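Local coordinates for Phenylalanine/tyrosine ammonia-lyase (Rhodosporidium toruloides, PDB 1Y2M), which catalyses the non-oxidative deamination of L-phenylalanine and L-tyrosine, giving trans-cinnamic acid and p-coumaric acid with release of ammonium, at residues B[43-48]-B[289-294]; B[293-298]-B[333-338]; B[579-584]-B[599-604]. One frame throughout, in Å; residues are numbered along the deposited sequence.

Interaction 1. Residues B[43-48]-B[289-294]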
ATOM      1  N   THR B  43      19.605  17.713 -18.663  1.00 17.55           N
ATOM      2  CA  THR B  43      18.303  17.173 -19.003  1.00 13.27           C
ATOM      3  C   THR B  43      18.396  15.674 -19.087  1.00 12.16           C
ATOM      4  O   THR B  43      19.476  15.092 -19.229  1.00 12.53           O
ATOM      5  CB  THR B  43      17.804  17.699 -20.358  1.00 14.15           C
ATOM      6  OG1 THR B  43      18.718  17.253 -21.380  1.00 12.81           O
ATOM      7  CG2 THR B  43      17.714  19.238 -20.363  1.00 17.14           C
ATOM      8  N   GLN B  44      17.232  15.042 -19.102  1.00 11.27           N
ATOM      9  CA  GLN B  44      17.160  13.605 -19.229  1.00 10.61           C
ATOM     10  C   GLN B  44      17.694  13.180 -20.588  1.00 11.27           C
ATOM     11  O   GLN B  44      18.426  12.213 -20.690  1.00  9.94           O
ATOM     12  CB  GLN B  44      15.719  13.135 -19.009  1.00 14.53           C
ATOM     13  CG  GLN B  44      15.537  11.642 -19.103  1.00 13.46           C
ATOM     14  CD  GLN B  44      14.196  11.238 -18.566  1.00 11.72           C
ATOM     15  OE1 GLN B  44      13.183  11.767 -19.046  1.00 13.61           O
ATOM     16  NE2 GLN B  44      14.155  10.316 -17.564  1.00 10.12           N
ATOM     17  N   VAL B  45      17.352  13.919 -21.647  1.00 11.46           N
ATOM     18  CA  VAL B  45      17.929  13.600 -22.936  1.00 11.23           C
ATOM     19  C   VAL B  45      19.460  13.655 -22.907  1.00 11.41           C
ATOM     20  O   VAL B  45      20.103  12.748 -23.474  1.00 11.93           O
ATOM     21  CB  VAL B  45      17.374  14.542 -24.070  1.00 11.71           C
ATOM     22  CG1 VAL B  45      18.100  14.232 -25.397  1.00 19.92           C
ATOM     23  CG2 VAL B  45      15.861  14.360 -24.268  1.00 19.08           C
ATOM     24  N   ASP B  46      20.053  14.689 -22.278  1.00 11.58           N
ATOM     25  CA  ASP B  46      21.529  14.765 -22.125  1.00 11.14           C
ATOM     26  C   ASP B  46      22.087  13.488 -21.445  1.00 11.41           C
ATOM     27  O   ASP B  46      23.102  12.921 -21.877  1.00 12.20           O
ATOM     28  CB  ASP B  46      21.964  15.949 -21.235  1.00 12.41           C
ATOM     29  CG  ASP B  46      21.724  17.312 -21.859  1.00 17.93           C
ATOM     30  OD1 ASP B  46      21.586  17.379 -23.113  1.00 20.10           O
ATOM     31  OD2 ASP B  46      21.691  18.313 -21.067  1.00 20.89           O
ATOM     32  N   ILE B  47      21.417  13.071 -20.371  1.00 10.43           N
ATOM     33  CA  ILE B  47      21.783  11.889 -19.596  1.00 11.13           C
ATOM     34  C   ILE B  47      21.709  10.608 -20.436  1.00 10.31           C
ATOM     35  O   ILE B  47      22.622   9.779 -20.465  1.00 13.01           O
ATOM     36  CB  ILE B  47      20.889  11.773 -18.338  1.00 11.48           C
ATOM     37  CG1 ILE B  47      21.319  12.888 -17.367  1.00 12.51           C
ATOM     38  CG2 ILE B  47      20.995  10.369 -17.734  1.00 12.82           C
ATOM     39  CD1 ILE B  47      20.426  13.111 -16.129  1.00 14.77           C
ATOM     40  N   VAL B  48      20.604  10.475 -21.160  1.00 11.43           N
ATOM     41  CA  VAL B  48      20.424   9.342 -22.051  1.00 10.36           C
ATOM     42  C   VAL B  48      21.465   9.301 -23.170  1.00  9.76           C
ATOM     43  O   VAL B  48      22.030   8.256 -23.486  1.00  9.82           O
ATOM     44  CB  VAL B  48      18.982   9.338 -22.598  1.00  9.92           C
ATOM     45  CG1 VAL B  48      18.821   8.394 -23.791  1.00 11.56           C
ATOM     46  CG2 VAL B  48      18.013   8.999 -21.474  1.00 13.15           C
ATOM     47  N   LEU B 289      11.764   4.893 -21.000  1.00  8.22           N
ATOM     48  CA  LEU B 289      10.337   4.802 -20.986  1.00  8.27           C
ATOM     49  C   LEU B 289       9.769   6.220 -20.730  1.00  7.85           C
ATOM     50  O   LEU B 289       8.751   6.571 -21.277  1.00  9.06           O
ATOM     51  CB  LEU B 289       9.876   3.817 -19.927  1.00  7.97           C
ATOM     52  CG  LEU B 289      10.101   2.340 -20.191  1.00  9.70           C
ATOM     53  CD1 LEU B 289       9.815   1.534 -18.941  1.00 11.91           C
ATOM     54  CD2 LEU B 289       9.215   1.855 -21.326  1.00 10.38           C
ATOM     55  N   SER B 290      10.481   7.046 -19.985  1.00 10.23           N
ATOM     56  CA  SER B 290      10.080   8.429 -19.764  1.00  8.13           C
ATOM     57  C   SER B 290      10.115   9.174 -21.081  1.00  9.08           C
ATOM     58  O   SER B 290       9.191   9.908 -21.425  1.00  9.54           O
ATOM     59  CB  SER B 290      11.086   9.084 -18.807  1.00 10.38           C
ATOM     60  OG  SER B 290      10.828  10.458 -18.649  1.00 14.55           O
ATOM     61  N   LEU B 291      11.178   8.957 -21.867  1.00  7.21           N
ATOM     62  CA  LEU B 291      11.284   9.630 -23.183  1.00  8.92           C
ATOM     63  C   LEU B 291      10.220   9.122 -24.132  1.00  8.52           C
ATOM     64  O   LEU B 291       9.623   9.876 -24.898  1.00  9.91           O
ATOM     65  CB  LEU B 291      12.682   9.498 -23.778  1.00 11.01           C
ATOM     66  CG  LEU B 291      13.793  10.247 -23.009  1.00 12.49           C
ATOM     67  CD1 LEU B 291      15.133  10.119 -23.770  1.00 12.91           C
ATOM     68  CD2 LEU B 291      13.462  11.705 -22.807  1.00 15.30           C
ATOM     69  N   LEU B 292       9.954   7.838 -24.087  1.00  8.03           N
ATOM     70  CA  LEU B 292       8.899   7.244 -24.937  1.00  9.07           C
ATOM     71  C   LEU B 292       7.504   7.793 -24.584  1.00  9.73           C
ATOM     72  O   LEU B 292       6.665   8.023 -25.448  1.00  8.93           O
ATOM     73  CB  LEU B 292       8.958   5.721 -24.883  1.00  7.68           C
ATOM     74  CG  LEU B 292       7.877   4.922 -25.617  1.00  9.57           C
ATOM     75  CD1 LEU B 292       7.902   5.264 -27.133  1.00 10.62           C
ATOM     76  CD2 LEU B 292       7.992   3.427 -25.405  1.00 10.70           C
ATOM     77  N   SER B 293       7.263   8.024 -23.303  1.00  6.93           N
ATOM     78  CA  SER B 293       6.006   8.615 -22.825  1.00  6.99           C
ATOM     79  C   SER B 293       5.796  10.000 -23.454  1.00  9.56           C
ATOM     80  O   SER B 293       4.686  10.373 -23.838  1.00  9.92           O
ATOM     81  CB  SER B 293       6.032   8.758 -21.303  1.00 10.65           C
ATOM     82  OG  SER B 293       4.813   9.367 -20.899  1.00  8.70           O
ATOM     83  N   GLN B 294       6.881  10.757 -23.547  1.00  8.57           N
ATOM     84  CA  GLN B 294       6.846  12.102 -24.139  1.00  9.82           C
ATOM     85  C   GLN B 294       6.571  12.027 -25.649  1.00  8.87           C
ATOM     86  O   GLN B 294       5.776  12.786 -26.217  1.00  8.89           O
ATOM     87  CB  GLN B 294       8.152  12.813 -23.874  1.00  8.84           C
ATOM     88  CG  GLN B 294       8.217  13.180 -22.410  1.00  7.77           C
ATOM     89  CD  GLN B 294       9.511  13.851 -21.998  1.00  9.86           C
ATOM     90  OE1 GLN B 294       9.918  14.819 -22.631  1.00 11.30           O
ATOM     91  NE2 GLN B 294      10.139  13.364 -20.955  1.00 12.42           N
TER
HETATM   92  O   HOH W   1      12.664  14.272 -20.057  1.00 11.53           O

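Interaction 2. Residues B[293-298]-B[333-338]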
ATOM      1  N   SER B 293       7.263   8.024 -23.303  1.00  6.93           N
ATOM      2  CA  SER B 293       6.006   8.615 -22.825  1.00  6.99           C
ATOM      3  C   SER B 293       5.796  10.000 -23.454  1.00  9.56           C
ATOM      4  O   SER B 293       4.686  10.373 -23.838  1.00  9.92           O
ATOM      5  CB  SER B 293       6.032   8.758 -21.303  1.00 10.65           C
ATOM      6  OG  SER B 293       4.813   9.367 -20.899  1.00  8.70           O
ATOM      7  N   GLN B 294       6.881  10.757 -23.547  1.00  8.57           N
ATOM      8  CA  GLN B 294       6.846  12.102 -24.139  1.00  9.82           C
ATOM      9  C   GLN B 294       6.571  12.027 -25.649  1.00  8.87           C
ATOM     10  O   GLN B 294       5.776  12.786 -26.217  1.00  8.89           O
ATOM     11  CB  GLN B 294       8.152  12.813 -23.874  1.00  8.84           C
ATOM     12  CG  GLN B 294       8.217  13.180 -22.410  1.00  7.77           C
ATOM     13  CD  GLN B 294       9.511  13.851 -21.998  1.00  9.86           C
ATOM     14  OE1 GLN B 294       9.918  14.819 -22.631  1.00 11.30           O
ATOM     15  NE2 GLN B 294      10.139  13.364 -20.955  1.00 12.42           N
ATOM     16  N   SER B 295       7.248  11.096 -26.291  1.00  8.30           N
ATOM     17  CA  SER B 295       7.040  10.850 -27.708  1.00 10.40           C
ATOM     18  C   SER B 295       5.598  10.444 -28.029  1.00  7.78           C
ATOM     19  O   SER B 295       4.977  10.927 -28.975  1.00  9.43           O
ATOM     20  CB  SER B 295       8.055   9.820 -28.242  1.00 13.68           C
ATOM     21  OG  SER B 295       9.398  10.320 -28.124  1.00 12.70           O
ATOM     22  N   LEU B 296       5.042   9.559 -27.208  1.00  8.20           N
ATOM     23  CA  LEU B 296       3.674   9.120 -27.354  1.00  7.90           C
ATOM     24  C   LEU B 296       2.690  10.240 -27.081  1.00  9.44           C
ATOM     25  O   LEU B 296       1.681  10.340 -27.764  1.00  9.71           O
ATOM     26  CB  LEU B 296       3.415   7.963 -26.396  1.00 11.55           C
ATOM     27  CG  LEU B 296       4.021   6.648 -26.843  1.00  9.94           C
ATOM     28  CD1 LEU B 296       3.935   5.645 -25.749  1.00 10.90           C
ATOM     29  CD2 LEU B 296       3.269   6.135 -28.040  1.00 11.21           C
ATOM     30  N   THR B 297       2.995  11.113 -26.135  1.00  7.05           N
ATOM     31  CA  THR B 297       2.214  12.320 -25.912  1.00  8.12           C
ATOM     32  C   THR B 297       2.105  13.158 -27.210  1.00  9.15           C
ATOM     33  O   THR B 297       1.009  13.548 -27.623  1.00  9.28           O
ATOM     34  CB  THR B 297       2.790  13.178 -24.747  1.00  9.42           C
ATOM     35  OG1 THR B 297       2.726  12.437 -23.529  1.00  9.40           O
ATOM     36  CG2 THR B 297       1.949  14.439 -24.576  1.00  7.64           C
ATOM     37  N   ALA B 298       3.250  13.403 -27.834  1.00  8.60           N
ATOM     38  CA  ALA B 298       3.313  14.195 -29.078  1.00  6.48           C
ATOM     39  C   ALA B 298       2.470  13.485 -30.162  1.00  8.07           C
ATOM     40  O   ALA B 298       1.607  14.110 -30.836  1.00  9.52           O
ATOM     41  CB  ALA B 298       4.727  14.372 -29.531  1.00  8.35           C
ATOM     42  N   ARG B 333       7.275  20.109 -27.505  1.00  7.25           N
ATOM     43  CA  ARG B 333       7.252  21.195 -28.458  1.00  7.77           C
ATOM     44  C   ARG B 333       8.133  20.881 -29.700  1.00  9.46           C
ATOM     45  O   ARG B 333       7.696  21.045 -30.838  1.00  9.50           O
ATOM     46  CB  ARG B 333       7.739  22.500 -27.760  1.00  7.20           C
ATOM     47  CG  ARG B 333       7.691  23.752 -28.656  1.00 10.06           C
ATOM     48  CD  ARG B 333       7.874  25.046 -27.877  1.00 10.53           C
ATOM     49  NE  ARG B 333       9.207  25.157 -27.243  1.00  9.45           N
ATOM     50  CZ  ARG B 333       9.461  25.040 -25.929  1.00  9.05           C
ATOM     51  NH1 ARG B 333       8.498  24.748 -25.021  1.00  9.64           N
ATOM     52  NH2 ARG B 333      10.706  25.193 -25.497  1.00  9.52           N
ATOM     53  N   LYS B 334       9.338  20.406 -29.440  1.00  9.71           N
ATOM     54  CA  LYS B 334      10.292  20.042 -30.499  1.00  9.69           C
ATOM     55  C   LYS B 334       9.691  18.982 -31.410  1.00  9.37           C
ATOM     56  O   LYS B 334       9.702  19.119 -32.630  1.00  9.10           O
ATOM     57  CB  LYS B 334      11.602  19.564 -29.889  1.00 11.89           C
ATOM     58  CG  LYS B 334      12.558  18.990 -30.939  1.00 20.12           C
ATOM     59  CD  LYS B 334      13.980  19.511 -30.825  1.00 36.36           C
ATOM     60  CE  LYS B 334      14.654  19.121 -29.568  1.00 35.47           C
ATOM     61  NZ  LYS B 334      16.109  19.490 -29.636  1.00 40.22           N
ATOM     62  N   LEU B 335       9.120  17.950 -30.805  1.00  8.70           N
ATOM     63  CA  LEU B 335       8.527  16.860 -31.576  1.00  8.57           C
ATOM     64  C   LEU B 335       7.362  17.321 -32.430  1.00 10.34           C
ATOM     65  O   LEU B 335       7.173  16.757 -33.501  1.00 13.32           O
ATOM     66  CB  LEU B 335       8.068  15.741 -30.664  1.00  9.65           C
ATOM     67  CG  LEU B 335       9.167  15.006 -29.880  1.00 12.29           C
ATOM     68  CD1 LEU B 335       8.518  14.037 -28.965  1.00 14.24           C
ATOM     69  CD2 LEU B 335      10.156  14.288 -30.831  1.00 11.05           C
ATOM     70  N   LEU B 336       6.549  18.279 -31.953  1.00  8.68           N
ATOM     71  CA  LEU B 336       5.374  18.733 -32.712  1.00  9.42           C
ATOM     72  C   LEU B 336       5.657  19.762 -33.805  1.00 10.45           C
ATOM     73  O   LEU B 336       4.786  20.021 -34.649  1.00 10.55           O
ATOM     74  CB  LEU B 336       4.265  19.273 -31.770  1.00  7.94           C
ATOM     75  CG  LEU B 336       3.678  18.168 -30.866  1.00  7.40           C
ATOM     76  CD1 LEU B 336       2.766  18.752 -29.787  1.00  9.00           C
ATOM     77  CD2 LEU B 336       2.952  17.138 -31.730  1.00 10.00           C
ATOM     78  N   GLU B 337       6.842  20.358 -33.812  1.00 10.63           N
ATOM     79  CA  GLU B 337       7.179  21.318 -34.860  1.00 12.55           C
ATOM     80  C   GLU B 337       7.051  20.668 -36.199  1.00 11.92           C
ATOM     81  O   GLU B 337       7.539  19.561 -36.402  1.00 11.71           O
ATOM     82  CB  GLU B 337       8.585  21.846 -34.704  1.00 14.62           C
ATOM     83  CG  GLU B 337       8.673  22.698 -33.502  1.00 23.81           C
ATOM     84  CD  GLU B 337       9.441  23.968 -33.706  1.00 35.64           C
ATOM     85  OE1 GLU B 337       9.849  24.282 -34.859  1.00 38.94           O
ATOM     86  OE2 GLU B 337       9.602  24.651 -32.674  1.00 43.72           O
ATOM     87  N   GLY B 338       6.372  21.356 -37.092  1.00 11.86           N
ATOM     88  CA  GLY B 338       6.241  20.844 -38.446  1.00 12.24           C
ATOM     89  C   GLY B 338       5.102  19.867 -38.655  1.00 10.86           C
ATOM     90  O   GLY B 338       4.845  19.461 -39.807  1.00 13.08           O
TER

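Interaction 3. Residues B[579-584]-B[599-604]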
ATOM      1  N   LYS B 579     -20.515  23.168 -42.117  1.00 11.75           N
ATOM      2  CA  LYS B 579     -20.466  23.169 -40.686  1.00 13.56           C
ATOM      3  C   LYS B 579     -21.376  22.080 -40.134  1.00 13.21           C
ATOM      4  O   LYS B 579     -21.037  21.423 -39.157  1.00 16.30           O
ATOM      5  CB  LYS B 579     -20.896  24.496 -40.119  1.00 13.81           C
ATOM      6  CG  LYS B 579     -19.929  25.643 -40.376  1.00 22.77           C
ATOM      7  CD  LYS B 579     -20.183  26.933 -39.554  1.00 24.13           C
ATOM      8  CE  LYS B 579     -21.529  27.006 -38.850  1.00 38.66           C
ATOM      9  NZ  LYS B 579     -21.516  26.289 -37.531  1.00 45.62           N
ATOM     10  N   THR B 580     -22.525  21.899 -40.776  1.00 11.49           N
ATOM     11  CA  THR B 580     -23.453  20.881 -40.289  1.00 12.62           C
ATOM     12  C   THR B 580     -22.845  19.484 -40.475  1.00 11.32           C
ATOM     13  O   THR B 580     -22.915  18.622 -39.571  1.00 12.43           O
ATOM     14  CB  THR B 580     -24.769  20.980 -41.036  1.00 12.98           C
ATOM     15  OG1 THR B 580     -25.419  22.226 -40.718  1.00 11.19           O
ATOM     16  CG2 THR B 580     -25.699  19.765 -40.731  1.00 14.07           C
ATOM     17  N   LEU B 581     -22.261  19.245 -41.640  1.00 10.62           N
ATOM     18  CA  LEU B 581     -21.621  17.953 -41.889  1.00 11.13           C
ATOM     19  C   LEU B 581     -20.476  17.687 -40.889  1.00 13.02           C
ATOM     20  O   LEU B 581     -20.366  16.610 -40.289  1.00 15.61           O
ATOM     21  CB  LEU B 581     -21.113  17.883 -43.304  1.00 11.10           C
ATOM     22  CG  LEU B 581     -22.142  17.865 -44.432  1.00 11.80           C
ATOM     23  CD1 LEU B 581     -21.421  18.164 -45.739  1.00 13.29           C
ATOM     24  CD2 LEU B 581     -22.875  16.511 -44.465  1.00 11.32           C
ATOM     25  N   ALA B 582     -19.635  18.686 -40.654  1.00 14.96           N
ATOM     26  CA  ALA B 582     -18.482  18.489 -39.767  1.00 20.05           C
ATOM     27  C   ALA B 582     -18.942  18.111 -38.387  1.00 20.90           C
ATOM     28  O   ALA B 582     -18.469  17.131 -37.797  1.00 24.13           O
ATOM     29  CB  ALA B 582     -17.617  19.762 -39.695  1.00 20.99           C
ATOM     30  N   LYS B 583     -19.858  18.899 -37.852  1.00 20.60           N
ATOM     31  CA  LYS B 583     -20.285  18.689 -36.480  1.00 24.21           C
ATOM     32  C   LYS B 583     -20.958  17.313 -36.347  1.00 21.34           C
ATOM     33  O   LYS B 583     -20.690  16.559 -35.400  1.00 20.31           O
ATOM     34  CB  LYS B 583     -21.208  19.809 -36.038  1.00 23.08           C
ATOM     35  CG  LYS B 583     -21.781  19.633 -34.636  1.00 33.61           C
ATOM     36  CD  LYS B 583     -21.902  20.956 -33.836  1.00 37.03           C
ATOM     37  CE  LYS B 583     -20.727  21.161 -32.830  1.00 48.19           C
ATOM     38  NZ  LYS B 583     -20.315  22.600 -32.716  1.00 49.31           N
ATOM     39  N   ARG B 584     -21.774  16.945 -37.326  1.00 16.58           N
ATOM     40  CA  ARG B 584     -22.491  15.670 -37.238  1.00 13.03           C
ATOM     41  C   ARG B 584     -21.542  14.470 -37.393  1.00 14.24           C
ATOM     42  O   ARG B 584     -21.645  13.499 -36.659  1.00 14.04           O
ATOM     43  CB  ARG B 584     -23.604  15.596 -38.299  1.00 14.51           C
ATOM     44  CG  ARG B 584     -24.439  14.320 -38.268  1.00 11.73           C
ATOM     45  CD  ARG B 584     -25.004  14.043 -36.869  1.00 13.77           C
ATOM     46  NE  ARG B 584     -25.876  12.862 -36.866  1.00 12.12           N
ATOM     47  CZ  ARG B 584     -26.435  12.359 -35.786  1.00 18.13           C
ATOM     48  NH1 ARG B 584     -26.173  12.885 -34.599  1.00 19.17           N
ATOM     49  NH2 ARG B 584     -27.198  11.287 -35.876  1.00 14.37           N
ATOM     50  N   ASP B 599     -27.161   9.574 -42.993  1.00  7.91           N
ATOM     51  CA  ASP B 599     -27.456  10.384 -41.809  1.00  8.19           C
ATOM     52  C   ASP B 599     -26.905  11.828 -41.910  1.00  7.99           C
ATOM     53  O   ASP B 599     -27.615  12.835 -41.693  1.00  7.98           O
ATOM     54  CB  ASP B 599     -26.917   9.653 -40.566  1.00  7.24           C
ATOM     55  CG  ASP B 599     -26.938  10.535 -39.328  1.00 10.63           C
ATOM     56  OD1 ASP B 599     -27.933  10.436 -38.551  1.00 12.34           O
ATOM     57  OD2 ASP B 599     -26.029  11.378 -39.186  1.00  9.28           O
ATOM     58  N   ALA B 600     -25.654  11.933 -42.298  1.00  9.55           N
ATOM     59  CA  ALA B 600     -25.012  13.261 -42.398  1.00 10.07           C
ATOM     60  C   ALA B 600     -25.721  14.190 -43.374  1.00  9.64           C
ATOM     61  O   ALA B 600     -25.999  15.368 -43.080  1.00  8.39           O
ATOM     62  CB  ALA B 600     -23.574  13.111 -42.805  1.00  9.76           C
ATOM     63  N   PHE B 601     -26.001  13.686 -44.560  1.00  7.37           N
ATOM     64  CA  PHE B 601     -26.703  14.485 -45.551  1.00  7.62           C
ATOM     65  C   PHE B 601     -28.174  14.700 -45.262  1.00  6.75           C
ATOM     66  O   PHE B 601     -28.745  15.677 -45.769  1.00  8.44           O
ATOM     67  CB  PHE B 601     -26.412  13.996 -46.981  1.00  7.04           C
ATOM     68  CG  PHE B 601     -25.074  14.450 -47.459  1.00  7.49           C
ATOM     69  CD1 PHE B 601     -24.937  15.763 -47.906  1.00 11.72           C
ATOM     70  CD2 PHE B 601     -23.936  13.638 -47.390  1.00 10.52           C
ATOM     71  CE1 PHE B 601     -23.732  16.267 -48.308  1.00 12.17           C
ATOM     72  CE2 PHE B 601     -22.720  14.135 -47.804  1.00 10.26           C
ATOM     73  CZ  PHE B 601     -22.610  15.471 -48.269  1.00  9.69           C
ATOM     74  N   SER B 602     -28.788  13.828 -44.475  1.00  6.51           N
ATOM     75  CA  SER B 602     -30.142  14.066 -43.999  1.00  6.52           C
ATOM     76  C   SER B 602     -30.147  15.327 -43.135  1.00  9.18           C
ATOM     77  O   SER B 602     -30.954  16.226 -43.337  1.00  9.95           O
ATOM     78  CB  SER B 602     -30.683  12.890 -43.210  1.00  8.44           C
ATOM     79  OG  SER B 602     -32.004  13.181 -42.777  1.00 11.98           O
ATOM     80  N   PHE B 603     -29.197  15.372 -42.206  1.00  7.56           N
ATOM     81  CA  PHE B 603     -29.030  16.551 -41.368  1.00 10.08           C
ATOM     82  C   PHE B 603     -28.740  17.763 -42.255  1.00  8.16           C
ATOM     83  O   PHE B 603     -29.399  18.817 -42.130  1.00 10.93           O
ATOM     84  CB  PHE B 603     -27.919  16.307 -40.357  1.00 10.69           C
ATOM     85  CG  PHE B 603     -28.018  17.128 -39.092  1.00 13.77           C
ATOM     86  CD1 PHE B 603     -28.802  18.262 -38.991  1.00 10.69           C
ATOM     87  CD2 PHE B 603     -27.294  16.752 -37.993  1.00 21.33           C
ATOM     88  CE1 PHE B 603     -28.862  18.999 -37.766  1.00 11.10           C
ATOM     89  CE2 PHE B 603     -27.342  17.488 -36.819  1.00 26.85           C
ATOM     90  CZ  PHE B 603     -28.112  18.602 -36.718  1.00 17.64           C
ATOM     91  N   ALA B 604     -27.813  17.615 -43.215  1.00  6.15           N
ATOM     92  CA  ALA B 604     -27.514  18.744 -44.118  1.00  7.31           C
ATOM     93  C   ALA B 604     -28.741  19.252 -44.914  1.00  6.50           C
ATOM     94  O   ALA B 604     -28.907  20.467 -45.208  1.00  5.95           O
ATOM     95  CB  ALA B 604     -26.350  18.433 -45.067  1.00  8.87           C
TER

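Interaction 1. Residues B[43-48]-B[289-294]
Q44, V45 and V48 meet S290 and L291 across two helix segments, 44-48 and 289-294, whose axes approach to 11.1 Å, at 131° between their directions. Q44 CG lies opposite the backbone N (chi1 -179°) and the chain runs on extended, which brings its amide to S290. S290 OG donates to Q44 OE1 at 2.7 Å. The hydroxyl comes in well off the C=O direction, at 116°, and slightly tilted from the amide plane. A water donates to the same Q44 OE1 and accepts from Q294 NE2, each at 2.8 Å. Two donors therefore grip this buried oxygen. Q44 NE2 pairs with H287 and Q294 OE1 with N331, so both amides are fixed at both ends. L291 is the apolar wedge. Its CD1 meets V48 CG2 tip to tip at 3.8 Å, and its CD2 lies 3.9 Å from V45 CG2, the two side chains crossing at about a right angle. At the start of helix 44-52, T43 OG1 accepts from D46 N and D46 OD2 from T43 N. This capping box begins a short helix set against the long helix 273-303, part of the helical core of the PAL/histidase fold.

Interaction 2. Residues B[293-298]-B[333-338]
A298 packs against L335 and L336 in a mainly apolar helix-to-helix contact, where helix 273-303 meets the C-terminal end of helix 323-336. No hydrogen bond crosses it. The backbones come closest at A298 and L336, whose CA atoms are 6.2 Å apart. The small side chain of A298 is consistent with this close approach. A298 CB touches L335 CB at 3.8 Å, and CD1 of the same leucine lies equally near. L335 CD1 then reaches back over the preceding turn. It rests 3.7 Å from S295 CA and also touches S295 OG. L335 thus lies over the shallow surface offered by S295 and A298. L336 comes from a different direction. Its first bond does not point at the opposite helix, but CG sits beside the backbone N (chi1 -66°) and the branch swings inward. L336 CD2 ends 3.4 Å from A298 O and 4.0 Å from A298 CB. This one methyl thus touches both the carbonyl oxygen and the methyl of A298. Helix 323-336 ends directly after the contact, and E337 leaves helical geometry. S659 sits at this end of the helix, its OG within hydrogen-bonding distance of L335 O and E337 O. Around the contact, M714 of helix 708-714 touches S295 and L335, helix 368-391 meets Q294 and T297, and helix 506-560 covers L296.

Interaction 3. Residues B[579-584]-B[599-604]
T580, L581 and R584 meet D599, A600, F601, F603 and A604 in a helical hairpin made by the successive helices 570-587 and 593-611. Their axes come within 8.9 Å and run roughly antiparallel, at 140°. The inner side is tight: A600 and A604 are small, and L581 CD2 fits against A600 CB at 3.8 Å and A604 CB at 4.0 Å. The outer side is loose. K579 and A582 face solvent and take no part, and K583 leads away to a salt bridge with E355. Next to the tight core, T580 CG2 lies over one face of the F603 ring, offset toward its rim, while R584 CD comes to the ring edge, 3.7 Å from F603 CD2. R584 bends at chi2 (53°), which turns its guanidinium to D599. The grip is side-on: R584 NE donates to D599 OD2 at 2.8 Å and R584 NH2 to D599 OD1 at 2.9 Å, with the two planes nearly coplanar. R584 NH1 bonds Q587 of its own chain and Q587 of the second subunit, and F603 stacks on F603 of that subunit. With an alanine in place of R584, the buried D599 carboxylate is likely to lose its charged mate, and the F603 edge its packing against CD. The same L581 CD2 also sits over the F601 ring in a CH-pi contact, 3.9 Å from its centroid and 7° off the normal.

Overall arrangement
Interactions 1 and 2 are neighbours in the core. They follow one another along helix 273-303 and share S293 and Q294, with centres about 12 Å apart. Interaction 1 spans a wide gap with a buried amide, a hydroxyl and a water. Interaction 2 is closer and mainly apolar, at the end of helix 323-336; there L336 is about 11 Å, side chain to side chain, from R366 and Q360, probable cinnamate-binding residues. Interaction 3 uses other helices, with its centre about 42 Å from that of the chain. It is also buried, but partly by the second subunit, and it buries more surface. Charge appears there, in a salt bridge, along with aromatic faces.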